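Local coordinates for ABC transporter, substrate binding protein (Aeropyrum pernix, PDB 3EAF) that probably captures a small solute outside the membrane for delivery to its ABC transporter, and binds a magnesium ion, at residues I81-A86 and I103-S108; P120-S125 and L347-V352; Y124-C129 and V375-Y380; S255-P260 and G332-D337. All coordinates share one frame; numbering follows the deposited sequence.

In the fold
Contact 1 comes first along the chain and closes a short loop, the beta-alpha-beta unit that carries strands 79-82 and 101-104 of the first sheet. It is complete before the others begin. From 120-125, just past strand 117-118, contact 2 reaches forward to 347-352; contact 3 starts on the same helix, 124-139, and shares Y124 and S125 with it, so the two long loops start together, and contact 3 closes farther on, at 375-380. Contact 4, 255-260 with 332-337, lies wholly within both. Contacts 2 and 4 bring together connecting segments between the two sheets, consistent with the hinge of a type I periplasmic binding protein. A backbone bond between Y107 and Y124 joins contact 1 to contacts 2 and 3.

Contact 1: residues I81-A86 and I103-S108; sequences IGWGTA and ISASYS
G82 and S104 pair at the C-terminal ends of strands 79-82 and 101-104, parallel neighbours in a beta-alpha-beta unit whose linking helix is 85-98. The backbone bonds run in sequence: G82 N donates to I103 O at 2.8 Å, and A105 N to G82 O at 3.2 Å, the latter arriving 54° above the carbonyl plane and not on a lone pair. Beyond the strands, S106 N gives W83 O a weak bond. Apolar contacts flank this ladder. I81 and I103 lie side by side and point the same way, with I81 CD1 4.0 Å from I103 CB. The W83 indole lies obliquely beside A105 CB; its NE1 bonds T17, and Y24 and W233 meet the ring edge-to-face. The third group is hydroxyls. With its OG anti to the backbone N (chi1 171°), S106 brings this atom within 2.6 Å of T85 OG1, and it also accepts from S108 N in an ST turn. Replacing S106 by alanine removes the hydroxyl, so T85 OG1 would probably lose its partner across the contact and the turn to S108 its closing acceptor. T85 OG1 is hydrogen-bonded to a glycerol too, probably from the crystallisation liquor, at a place consistent with the ligand cleft of this family. Within the 103-108 segment S104 OG donates to S106 O at 2.8 Å, in the carbonyl plane and on a lone pair.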
loop_
_atom_site.group_PDB
_atom_site.type_symbol
_atom_site.label_atom_id
_atom_site.label_comp_id
_atom_site.label_asym_id
_atom_site.label_seq_id
_atom_site.Cartn_x
_atom_site.Cartn_y
_atom_site.Cartn_z
ATOM N N ILE A 81 -10.452 -3.326 8.318
ATOM C CA ILE A 81 -9.091 -3.077 7.880
ATOM C C ILE A 81 -8.753 -4.228 6.949
ATOM O O ILE A 81 -8.580 -5.371 7.396
ATOM C CB ILE A 81 -8.115 -3.010 9.085
ATOM C CG1 ILE A 81 -8.570 -1.936 10.096
ATOM C CG2 ILE A 81 -6.656 -2.809 8.618
ATOM C CD1 ILE A 81 -8.543 -0.486 9.582
ATOM N N GLY A 82 -8.692 -3.931 5.652
ATOM C CA GLY A 82 -8.618 -4.971 4.630
ATOM C C GLY A 82 -7.294 -5.097 3.905
ATOM O O GLY A 82 -6.288 -4.506 4.307
ATOM N N TRP A 83 -7.311 -5.860 2.812
ATOM C CA TRP A 83 -6.083 -6.262 2.138
ATOM C C TRP A 83 -6.131 -6.141 0.595
ATOM O O TRP A 83 -5.874 -5.066 0.055
ATOM C CB TRP A 83 -5.645 -7.667 2.607
ATOM C CG TRP A 83 -4.341 -8.126 2.013
ATOM C CD1 TRP A 83 -4.161 -9.104 1.069
ATOM C CD2 TRP A 83 -3.035 -7.605 2.305
ATOM N NE1 TRP A 83 -2.820 -9.222 0.758
ATOM C CE2 TRP A 83 -2.110 -8.317 1.507
ATOM C CE3 TRP A 83 -2.559 -6.604 3.166
ATOM C CZ2 TRP A 83 -0.734 -8.057 1.540
ATOM C CZ3 TRP A 83 -1.186 -6.348 3.201
ATOM C CH2 TRP A 83 -0.293 -7.070 2.387
ATOM N N GLY A 84 -6.466 -7.226 -0.098
ATOM C CA GLY A 84 -6.147 -7.364 -1.530
ATOM C C GLY A 84 -6.959 -6.513 -2.487
ATOM O O GLY A 84 -8.126 -6.225 -2.228
ATOM N N THR A 85 -6.342 -6.105 -3.595
ATOM C CA THR A 85 -7.037 -5.292 -4.610
ATOM C C THR A 85 -8.288 -5.976 -5.168
ATOM O O THR A 85 -9.362 -5.362 -5.209
ATOM C CB THR A 85 -6.094 -4.869 -5.770
ATOM O OG1 THR A 85 -5.184 -3.877 -5.296
ATOM C CG2 THR A 85 -6.883 -4.284 -6.955
ATOM N N ALA A 86 -8.147 -7.234 -5.591
ATOM C CA ALA A 86 -9.267 -7.985 -6.169
ATOM C C ALA A 86 -10.468 -8.030 -5.226
ATOM O O ALA A 86 -11.565 -7.618 -5.604
ATOM C CB ALA A 86 -8.839 -9.413 -6.575
ATOM N N ILE A 103 -10.841 0.308 5.067
ATOM C CA ILE A 103 -9.497 0.848 4.911
ATOM C C ILE A 103 -8.554 -0.278 4.511
ATOM O O ILE A 103 -8.322 -1.222 5.282
ATOM C CB ILE A 103 -8.990 1.549 6.198
ATOM C CG1 ILE A 103 -9.975 2.647 6.632
ATOM C CG2 ILE A 103 -7.581 2.125 5.965
ATOM C CD1 ILE A 103 -9.763 3.196 8.047
ATOM N N SER A 104 -7.997 -0.168 3.306
ATOM C CA SER A 104 -7.317 -1.293 2.684
ATOM C C SER A 104 -5.833 -1.082 2.472
ATOM O O SER A 104 -5.363 0.041 2.280
ATOM C CB SER A 104 -7.985 -1.636 1.349
ATOM O OG SER A 104 -8.019 -0.509 0.485
ATOM N N ALA A 105 -5.104 -2.190 2.517
ATOM C CA ALA A 105 -3.748 -2.252 2.015
ATOM C C ALA A 105 -3.706 -2.038 0.501
ATOM O O ALA A 105 -2.726 -1.511 -0.020
ATOM C CB ALA A 105 -3.129 -3.567 2.371
ATOM N N SER A 106 -4.757 -2.449 -0.203
ATOM C CA SER A 106 -4.881 -2.120 -1.624
ATOM C C SER A 106 -5.004 -0.614 -1.788
ATOM O O SER A 106 -5.843 0.016 -1.142
ATOM C CB SER A 106 -6.109 -2.774 -2.247
ATOM O OG SER A 106 -6.309 -2.256 -3.557
ATOM N N TYR A 107 -4.157 -0.044 -2.643
ATOM C CA TYR A 107 -4.258 1.373 -2.979
ATOM C C TYR A 107 -4.777 1.576 -4.414
ATOM O O TYR A 107 -4.379 2.519 -5.095
ATOM C CB TYR A 107 -2.921 2.092 -2.753
ATOM C CG TYR A 107 -2.243 1.777 -1.427
ATOM C CD1 TYR A 107 -2.928 1.902 -0.212
ATOM C CD2 TYR A 107 -0.914 1.368 -1.394
ATOM C CE1 TYR A 107 -2.295 1.614 1.007
ATOM C CE2 TYR A 107 -0.273 1.083 -0.198
ATOM C CZ TYR A 107 -0.963 1.206 0.994
ATOM O OH TYR A 107 -0.314 0.910 2.166
ATOM N N SER A 108 -5.678 0.700 -4.861
ATOM C CA SER A 108 -6.262 0.799 -6.210
ATOM C C SER A 108 -7.012 2.102 -6.473
ATOM O O SER A 108 -7.863 2.510 -5.673
ATOM C CB SER A 108 -7.223 -0.370 -6.478
ATOM O OG SER A 108 -7.945 -0.157 -7.688
#

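Contact 2: residues P120-S125 and L347-V352; sequences PAPDYS and LAYRKV
P122 wedges its ring between the phenol of Y349 and the backbone that follows it. This is the tight part: P122 CD sits over one face of the Y349 ring, 3.4 Å from CE1, while P122 CB lies 3.2 Å from Y349 O, a buried carbonyl with no polar partner in the model. P122 CG continues the packing onto V352 CG1 at 4.1 Å. Y349 holds its ring between the backbone N and the carbonyl carbon (chi1 55°), and this swings the hydroxyl round to P120, where OH donates to P120 O at 3.0 Å, the acceptor lying at the edge of the ring, near its plane. The other side is looser. There a water bridges the two backbones, giving to A121 O at 2.7 Å and taking from A348 N at 2.8 Å. L347, partly exposed, touches D123 through one methyl only, CD1 being 3.3 Å from OD2; that oxygen has its polar partner in T126 OG1. R350 turns away to a salt bridge with E370. D123 caps the start of helix 124-139, P120 packs on helix 288-304, and V352 opens strand 352-357 against Q127 and S130 of helix 124-139, so the crossing lies where these elements converge.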
loop_
_atom_site.group_PDB
_atom_site.type_symbol
_atom_site.label_atom_id
_atom_site.label_comp_id
_atom_site.label_asym_id
_atom_site.label_seq_id
_atom_site.Cartn_x
_atom_site.Cartn_y
_atom_site.Cartn_z
ATOM N N PRO A 120 -4.621 5.513 3.348
ATOM C CA PRO A 120 -3.791 6.681 3.662
ATOM C C PRO A 120 -2.571 6.848 2.742
ATOM O O PRO A 120 -1.453 7.077 3.219
ATOM C CB PRO A 120 -3.347 6.390 5.097
ATOM C CG PRO A 120 -3.198 4.912 5.123
ATOM C CD PRO A 120 -4.269 4.357 4.198
ATOM N N ALA A 121 -2.792 6.733 1.435
ATOM C CA ALA A 121 -1.716 6.820 0.453
ATOM C C ALA A 121 -2.308 7.259 -0.890
ATOM O O ALA A 121 -3.521 7.169 -1.085
ATOM C CB ALA A 121 -1.002 5.460 0.314
ATOM N N PRO A 122 -1.457 7.738 -1.819
ATOM C CA PRO A 122 -1.982 7.940 -3.173
ATOM C C PRO A 122 -2.369 6.592 -3.772
ATOM O O PRO A 122 -1.865 5.563 -3.340
ATOM C CB PRO A 122 -0.790 8.530 -3.940
ATOM C CG PRO A 122 0.186 8.995 -2.888
ATOM C CD PRO A 122 -0.026 8.073 -1.722
ATOM N N ASP A 123 -3.247 6.598 -4.765
ATOM C CA ASP A 123 -3.582 5.366 -5.462
ATOM C C ASP A 123 -2.339 4.826 -6.170
ATOM O O ASP A 123 -1.387 5.572 -6.402
ATOM C CB ASP A 123 -4.670 5.638 -6.486
ATOM C CG ASP A 123 -4.202 6.583 -7.559
ATOM O OD1 ASP A 123 -3.819 6.103 -8.643
ATOM O OD2 ASP A 123 -4.170 7.796 -7.292
ATOM N N TYR A 124 -2.369 3.542 -6.528
ATOM C CA TYR A 124 -1.262 2.863 -7.214
ATOM C C TYR A 124 -0.752 3.548 -8.484
ATOM O O TYR A 124 0.437 3.484 -8.796
ATOM C CB TYR A 124 -1.682 1.445 -7.597
ATOM C CG TYR A 124 -1.644 0.416 -6.487
ATOM C CD1 TYR A 124 -2.649 -0.540 -6.385
ATOM C CD2 TYR A 124 -0.595 0.382 -5.559
ATOM C CE1 TYR A 124 -2.626 -1.511 -5.385
ATOM C CE2 TYR A 124 -0.563 -0.591 -4.546
ATOM C CZ TYR A 124 -1.586 -1.529 -4.471
ATOM O OH TYR A 124 -1.579 -2.491 -3.485
ATOM N N SER A 125 -1.658 4.169 -9.230
ATOM C CA SER A 125 -1.307 4.789 -10.509
ATOM C C SER A 125 -0.517 6.088 -10.303
ATOM O O SER A 125 0.547 6.270 -10.901
ATOM C CB SER A 125 -2.567 5.016 -11.352
ATOM O OG SER A 125 -3.327 3.821 -11.461
ATOM N N LEU A 347 -8.887 10.640 -2.874
ATOM C CA LEU A 347 -7.431 10.710 -3.073
ATOM C C LEU A 347 -6.748 11.436 -1.913
ATOM O O LEU A 347 -6.887 12.652 -1.767
ATOM C CB LEU A 347 -7.072 11.363 -4.417
ATOM C CG LEU A 347 -5.586 11.387 -4.809
ATOM C CD1 LEU A 347 -5.014 9.967 -4.940
ATOM C CD2 LEU A 347 -5.347 12.186 -6.096
ATOM N N ALA A 348 -5.996 10.688 -1.106
ATOM C CA ALA A 348 -5.461 11.209 0.161
ATOM C C ALA A 348 -4.408 12.295 -0.042
ATOM O O ALA A 348 -4.416 13.314 0.656
ATOM C CB ALA A 348 -4.906 10.065 1.017
ATOM N N TYR A 349 -3.507 12.047 -0.995
ATOM C CA TYR A 349 -2.422 12.954 -1.383
ATOM C C TYR A 349 -1.748 12.331 -2.598
ATOM O O TYR A 349 -2.154 11.249 -3.031
ATOM C CB TYR A 349 -1.423 13.205 -0.234
ATOM C CG TYR A 349 -0.811 11.965 0.390
ATOM C CD1 TYR A 349 0.433 11.490 -0.029
ATOM C CD2 TYR A 349 -1.462 11.283 1.418
ATOM C CE1 TYR A 349 1.007 10.353 0.550
ATOM C CE2 TYR A 349 -0.906 10.151 1.997
ATOM C CZ TYR A 349 0.328 9.689 1.557
ATOM O OH TYR A 349 0.877 8.564 2.125
ATOM N N ARG A 350 -0.741 12.995 -3.161
ATOM C CA ARG A 350 -0.139 12.513 -4.413
ATOM C C ARG A 350 1.330 12.100 -4.311
ATOM O O ARG A 350 1.775 11.203 -5.034
ATOM C CB ARG A 350 -0.294 13.547 -5.536
ATOM C CG ARG A 350 -1.725 13.792 -5.979
ATOM C CD ARG A 350 -1.809 14.780 -7.138
ATOM N NE ARG A 350 -1.550 14.170 -8.448
ATOM C CZ ARG A 350 -0.510 14.463 -9.235
ATOM N NH1 ARG A 350 0.403 15.356 -8.855
ATOM N NH2 ARG A 350 -0.382 13.862 -10.416
ATOM N N LYS A 351 2.092 12.751 -3.439
ATOM C CA LYS A 351 3.539 12.527 -3.445
ATOM C C LYS A 351 3.966 11.262 -2.694
ATOM O O LYS A 351 3.214 10.722 -1.886
ATOM C CB LYS A 351 4.309 13.764 -2.972
ATOM C CG LYS A 351 4.130 14.142 -1.521
ATOM C CD LYS A 351 4.917 15.429 -1.217
ATOM C CE LYS A 351 4.226 16.666 -1.783
ATOM N NZ LYS A 351 4.866 17.930 -1.275
ATOM N N VAL A 352 5.169 10.789 -3.009
ATOM C CA VAL A 352 5.729 9.578 -2.414
ATOM C C VAL A 352 7.200 9.765 -2.085
ATOM O O VAL A 352 7.843 10.674 -2.611
ATOM C CB VAL A 352 5.593 8.347 -3.352
ATOM C CG1 VAL A 352 4.135 7.965 -3.528
ATOM C CG2 VAL A 352 6.283 8.587 -4.706
HETATM O O HOH W 1 -6.102 7.929 -1.573
#

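Contact 3: residues Y124-C129 and V375-Y380; sequences YSTQAC and VDCARY
The first turns of helix 124-139 meet the start of the C-terminal helix 377-382, with C377 as the residue that fills the space between them. Its CB comes down on the helix backbone, 3.5 Å from T126 N, and also touches T126 OG1 at 3.7 Å. Its sulfur goes further along the helix to C129: SG is 3.6 Å from C129 CB, and the two SG atoms are 3.9 Å apart, too far for a disulfide. C377 reaches this place with SG anti to its carbonyl carbon but its first torsion (chi1 -31°) well away from a staggered value. S125 touches chiefly through CB, 3.7 Å from C377 O. No hydrogen bond spans the two segments, and the polar ends of S125 and T126 are used elsewhere: S125 OG bonds T381, one turn along the second helix, and T126 OG1 bonds D123, the N-cap of helix 124-139.

Helix 377-382 has an N-cap of its own in D376, at the centre of an inverse gamma turn. Its OD1 accepts weakly from R379 N, and OD2 takes R379 NH1 at 3.0 Å on its syn lone pair, a salt bridge lying close to the guanidinium plane. R379 also makes a cation-pi contact with F345. Helix 159-165 packs alongside, with A161 against S125 and A165 against both C129 and V375. A378, beside C377, brings its CB 4.2 Å from T126 OG1 and packs on L112 in a neighbouring loop.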
loop_
_atom_site.group_PDB
_atom_site.type_symbol
_atom_site.label_atom_id
_atom_site.label_comp_id
_atom_site.label_asym_id
_atom_site.label_seq_id
_atom_site.Cartn_x
_atom_site.Cartn_y
_atom_site.Cartn_z
ATOM N N TYR A 124 -2.369 3.542 -6.528
ATOM C CA TYR A 124 -1.262 2.863 -7.214
ATOM C C TYR A 124 -0.752 3.548 -8.484
ATOM O O TYR A 124 0.437 3.484 -8.796
ATOM C CB TYR A 124 -1.682 1.445 -7.597
ATOM C CG TYR A 124 -1.644 0.416 -6.487
ATOM C CD1 TYR A 124 -2.649 -0.540 -6.385
ATOM C CD2 TYR A 124 -0.595 0.382 -5.559
ATOM C CE1 TYR A 124 -2.626 -1.511 -5.385
ATOM C CE2 TYR A 124 -0.563 -0.591 -4.546
ATOM C CZ TYR A 124 -1.586 -1.529 -4.471
ATOM O OH TYR A 124 -1.579 -2.491 -3.485
ATOM N N SER A 125 -1.658 4.169 -9.230
ATOM C CA SER A 125 -1.307 4.789 -10.509
ATOM C C SER A 125 -0.517 6.088 -10.303
ATOM O O SER A 125 0.547 6.270 -10.901
ATOM C CB SER A 125 -2.567 5.016 -11.352
ATOM O OG SER A 125 -3.327 3.821 -11.461
ATOM N N THR A 126 -1.035 6.968 -9.443
ATOM C CA THR A 126 -0.341 8.190 -9.021
ATOM C C THR A 126 1.016 7.884 -8.400
ATOM O O THR A 126 1.993 8.586 -8.672
ATOM C CB THR A 126 -1.181 8.981 -8.000
ATOM O OG1 THR A 126 -2.478 9.241 -8.554
ATOM C CG2 THR A 126 -0.502 10.298 -7.632
ATOM N N GLN A 127 1.072 6.841 -7.568
ATOM C CA GLN A 127 2.338 6.349 -7.017
ATOM C C GLN A 127 3.308 5.947 -8.135
ATOM O O GLN A 127 4.464 6.386 -8.150
ATOM C CB GLN A 127 2.100 5.161 -6.065
ATOM C CG GLN A 127 1.496 5.550 -4.710
ATOM C CD GLN A 127 1.482 4.408 -3.702
ATOM O OE1 GLN A 127 0.454 4.126 -3.067
ATOM N NE2 GLN A 127 2.623 3.760 -3.534
ATOM N N ALA A 128 2.829 5.113 -9.058
ATOM C CA ALA A 128 3.641 4.617 -10.174
ATOM C C ALA A 128 4.172 5.760 -11.035
ATOM O O ALA A 128 5.355 5.800 -11.363
ATOM C CB ALA A 128 2.845 3.641 -11.032
ATOM N N CYS A 129 3.293 6.692 -11.384
ATOM C CA CYS A 129 3.674 7.800 -12.254
ATOM C C CYS A 129 4.630 8.763 -11.549
ATOM O O CYS A 129 5.502 9.345 -12.190
ATOM C CB CYS A 129 2.437 8.512 -12.797
ATOM S SG CYS A 129 1.451 7.466 -13.913
ATOM N N VAL A 375 -1.061 15.471 -15.100
ATOM C CA VAL A 375 -1.254 14.047 -15.379
ATOM C C VAL A 375 -2.253 13.472 -14.379
ATOM O O VAL A 375 -1.959 13.351 -13.183
ATOM C CB VAL A 375 0.077 13.265 -15.316
ATOM C CG1 VAL A 375 -0.139 11.804 -15.691
ATOM C CG2 VAL A 375 1.130 13.910 -16.221
ATOM N N ASP A 376 -3.441 13.139 -14.869
ATOM C CA ASP A 376 -4.502 12.635 -14.009
ATOM C C ASP A 376 -4.457 11.108 -13.933
ATOM O O ASP A 376 -5.347 10.414 -14.441
ATOM C CB ASP A 376 -5.864 13.133 -14.486
ATOM C CG ASP A 376 -6.901 13.162 -13.373
ATOM O OD1 ASP A 376 -6.689 12.545 -12.306
ATOM O OD2 ASP A 376 -7.944 13.807 -13.571
ATOM N N CYS A 377 -3.400 10.606 -13.297
ATOM C CA CYS A 377 -3.144 9.172 -13.148
ATOM C C CYS A 377 -4.357 8.410 -12.617
ATOM O O CYS A 377 -4.728 7.361 -13.154
ATOM C CB CYS A 377 -1.962 8.949 -12.203
ATOM S SG CYS A 377 -0.709 10.247 -12.234
ATOM N N ALA A 378 -4.961 8.949 -11.560
ATOM C CA ALA A 378 -6.098 8.329 -10.892
ATOM C C ALA A 378 -7.270 8.135 -11.841
ATOM O O ALA A 378 -7.757 7.018 -12.008
ATOM C CB ALA A 378 -6.524 9.161 -9.692
ATOM N N ARG A 379 -7.712 9.225 -12.468
ATOM C CA ARG A 379 -8.872 9.152 -13.349
ATOM C C ARG A 379 -8.643 8.305 -14.604
ATOM O O ARG A 379 -9.593 7.721 -15.121
ATOM C CB ARG A 379 -9.416 10.544 -13.671
ATOM C CG ARG A 379 -10.100 11.173 -12.459
ATOM C CD ARG A 379 -10.858 12.447 -12.802
ATOM N NE ARG A 379 -11.410 13.075 -11.602
ATOM C CZ ARG A 379 -10.723 13.859 -10.778
ATOM N NH1 ARG A 379 -9.443 14.126 -11.012
ATOM N NH2 ARG A 379 -11.320 14.373 -9.712
ATOM N N TYR A 380 -7.391 8.199 -15.056
ATOM C CA TYR A 380 -7.048 7.299 -16.168
ATOM C C TYR A 380 -7.477 5.878 -15.834
ATOM O O TYR A 380 -8.089 5.195 -16.657
ATOM C CB TYR A 380 -5.544 7.302 -16.474
ATOM C CG TYR A 380 -4.958 8.615 -16.966
ATOM C CD1 TYR A 380 -5.771 9.655 -17.426
ATOM C CD2 TYR A 380 -3.577 8.799 -17.000
ATOM C CE1 TYR A 380 -5.218 10.862 -17.878
ATOM C CE2 TYR A 380 -3.022 9.986 -17.455
ATOM C CZ TYR A 380 -3.848 11.011 -17.894
ATOM O OH TYR A 380 -3.285 12.187 -18.348
#

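Contact 4: residues S255-P260 and G332-D337; sequences SPFIYP and GGITAD
F257 lays its ring obliquely against the methyl of T335, CD1 lying 3.8 Å from T335 CG2, while I334 CG2 sits at the ring's edge and touches F257 CB, also at 3.8 Å. One face of the ring is covered by P256 CB from the residue before it, over the ring centre. The backbones form a single bridge between F257 and T335. I258 N donates to I334 O at 2.9 Å, nearly straight at 168°, and A336 N reaches P256 O at 2.9 Å almost in line with the carbonyl but with a bent N-H (134°). P256 O is further approached by T335 CA and takes a weak bond from Y349 OH, so several groups crowd one buried oxygen. T335 places OG1 between its backbone N and carbonyl carbon (chi1 59°), which lets OG1 bond D337 O at 2.7 Å from above the carbonyl plane. With a glycine in its place, both the hydroxyl and the methyl go, which would probably leave D337 O without this donor and open a gap beside the F257 ring. On the other segment S255 OG donates to F257 O at 2.6 Å, on a lone pair. Around the bridge, I334 packs on V291 and V295 of helix 288-304, I258 on I269 of helix 267-278, and A336 and I258 both on F353 of strand 352-357.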
loop_
_atom_site.group_PDB
_atom_site.type_symbol
_atom_site.label_atom_id
_atom_site.label_comp_id
_atom_site.label_asym_id
_atom_site.label_seq_id
_atom_site.Cartn_x
_atom_site.Cartn_y
_atom_site.Cartn_z
ATOM N N SER A 255 7.506 4.377 -1.798
ATOM C CA SER A 255 6.758 4.249 -0.554
ATOM C C SER A 255 6.134 5.580 -0.177
ATOM O O SER A 255 6.839 6.588 -0.098
ATOM C CB SER A 255 7.652 3.752 0.585
ATOM O OG SER A 255 6.917 3.681 1.794
ATOM N N PRO A 256 4.808 5.597 0.043
ATOM C CA PRO A 256 4.138 6.783 0.599
ATOM C C PRO A 256 4.477 7.044 2.078
ATOM O O PRO A 256 4.170 8.127 2.605
ATOM C CB PRO A 256 2.644 6.447 0.453
ATOM C CG PRO A 256 2.586 5.281 -0.509
ATOM C CD PRO A 256 3.847 4.520 -0.252
ATOM N N PHE A 257 5.124 6.070 2.721
ATOM C CA PHE A 257 5.371 6.086 4.164
ATOM C C PHE A 257 6.865 6.014 4.424
ATOM O O PHE A 257 7.578 5.243 3.767
ATOM C CB PHE A 257 4.695 4.881 4.844
ATOM C CG PHE A 257 3.337 4.547 4.277
ATOM C CD1 PHE A 257 2.202 5.217 4.718
ATOM C CD2 PHE A 257 3.201 3.572 3.292
ATOM C CE1 PHE A 257 0.956 4.928 4.197
ATOM C CE2 PHE A 257 1.954 3.268 2.765
ATOM C CZ PHE A 257 0.829 3.954 3.213
ATOM N N ILE A 258 7.333 6.809 5.386
ATOM C CA ILE A 258 8.732 6.780 5.807
ATOM C C ILE A 258 9.074 5.424 6.443
ATOM O O ILE A 258 8.258 4.856 7.179
ATOM C CB ILE A 258 9.056 7.977 6.764
ATOM C CG1 ILE A 258 10.562 8.276 6.802
ATOM C CG2 ILE A 258 8.498 7.749 8.179
ATOM C CD1 ILE A 258 11.160 8.730 5.462
ATOM N N TYR A 259 10.246 4.883 6.116
ATOM C CA TYR A 259 10.716 3.641 6.732
ATOM C C TYR A 259 11.154 3.965 8.153
ATOM O O TYR A 259 11.656 5.068 8.397
ATOM C CB TYR A 259 11.939 3.079 6.007
ATOM C CG TYR A 259 11.732 2.450 4.645
ATOM C CD1 TYR A 259 10.640 2.780 3.839
ATOM C CD2 TYR A 259 12.672 1.549 4.147
ATOM C CE1 TYR A 259 10.483 2.209 2.574
ATOM C CE2 TYR A 259 12.528 0.976 2.899
ATOM C CZ TYR A 259 11.434 1.307 2.116
ATOM O OH TYR A 259 11.314 0.730 0.883
ATOM N N PRO A 260 10.983 3.010 9.097
ATOM C CA PRO A 260 11.521 3.241 10.448
ATOM C C PRO A 260 13.005 3.674 10.471
ATOM O O PRO A 260 13.360 4.554 11.248
ATOM C CB PRO A 260 11.329 1.883 11.141
ATOM C CG PRO A 260 10.143 1.286 10.454
ATOM C CD PRO A 260 10.286 1.712 8.998
ATOM N N GLY A 332 1.287 11.234 12.597
ATOM C CA GLY A 332 2.608 11.430 13.201
ATOM C C GLY A 332 3.718 11.691 12.199
ATOM O O GLY A 332 4.880 11.379 12.461
ATOM N N GLY A 333 3.356 12.263 11.052
ATOM C CA GLY A 333 4.318 12.624 10.013
ATOM C C GLY A 333 4.940 11.442 9.289
ATOM O O GLY A 333 6.030 11.560 8.734
ATOM N N ILE A 334 4.247 10.303 9.295
ATOM C CA ILE A 334 4.732 9.102 8.611
ATOM C C ILE A 334 4.534 9.190 7.101
ATOM O O ILE A 334 5.400 8.757 6.330
ATOM C CB ILE A 334 4.025 7.819 9.127
ATOM C CG1 ILE A 334 4.492 7.473 10.549
ATOM C CG2 ILE A 334 4.251 6.645 8.162
ATOM C CD1 ILE A 334 3.683 6.326 11.201
ATOM N N THR A 335 3.390 9.739 6.689
ATOM C CA THR A 335 3.039 9.831 5.266
ATOM C C THR A 335 3.769 11.002 4.592
ATOM O O THR A 335 4.150 11.974 5.261
ATOM C CB THR A 335 1.498 9.908 5.039
ATOM O OG1 THR A 335 0.948 11.047 5.715
ATOM C CG2 THR A 335 0.809 8.643 5.561
ATOM N N ALA A 336 3.968 10.893 3.274
ATOM C CA ALA A 336 4.714 11.894 2.497
ATOM C C ALA A 336 3.999 13.239 2.408
ATOM O O ALA A 336 4.626 14.261 2.150
ATOM C CB ALA A 336 5.038 11.359 1.088
ATOM N N ASP A 337 2.687 13.228 2.626
ATOM C CA ASP A 337 1.881 14.446 2.687
ATOM C C ASP A 337 0.707 14.142 3.625
ATOM O O ASP A 337 0.409 12.968 3.896
ATOM C CB ASP A 337 1.393 14.818 1.280
ATOM C CG ASP A 337 0.937 16.285 1.151
ATOM O OD1 ASP A 337 0.874 17.025 2.159
ATOM O OD2 ASP A 337 0.631 16.694 0.011
#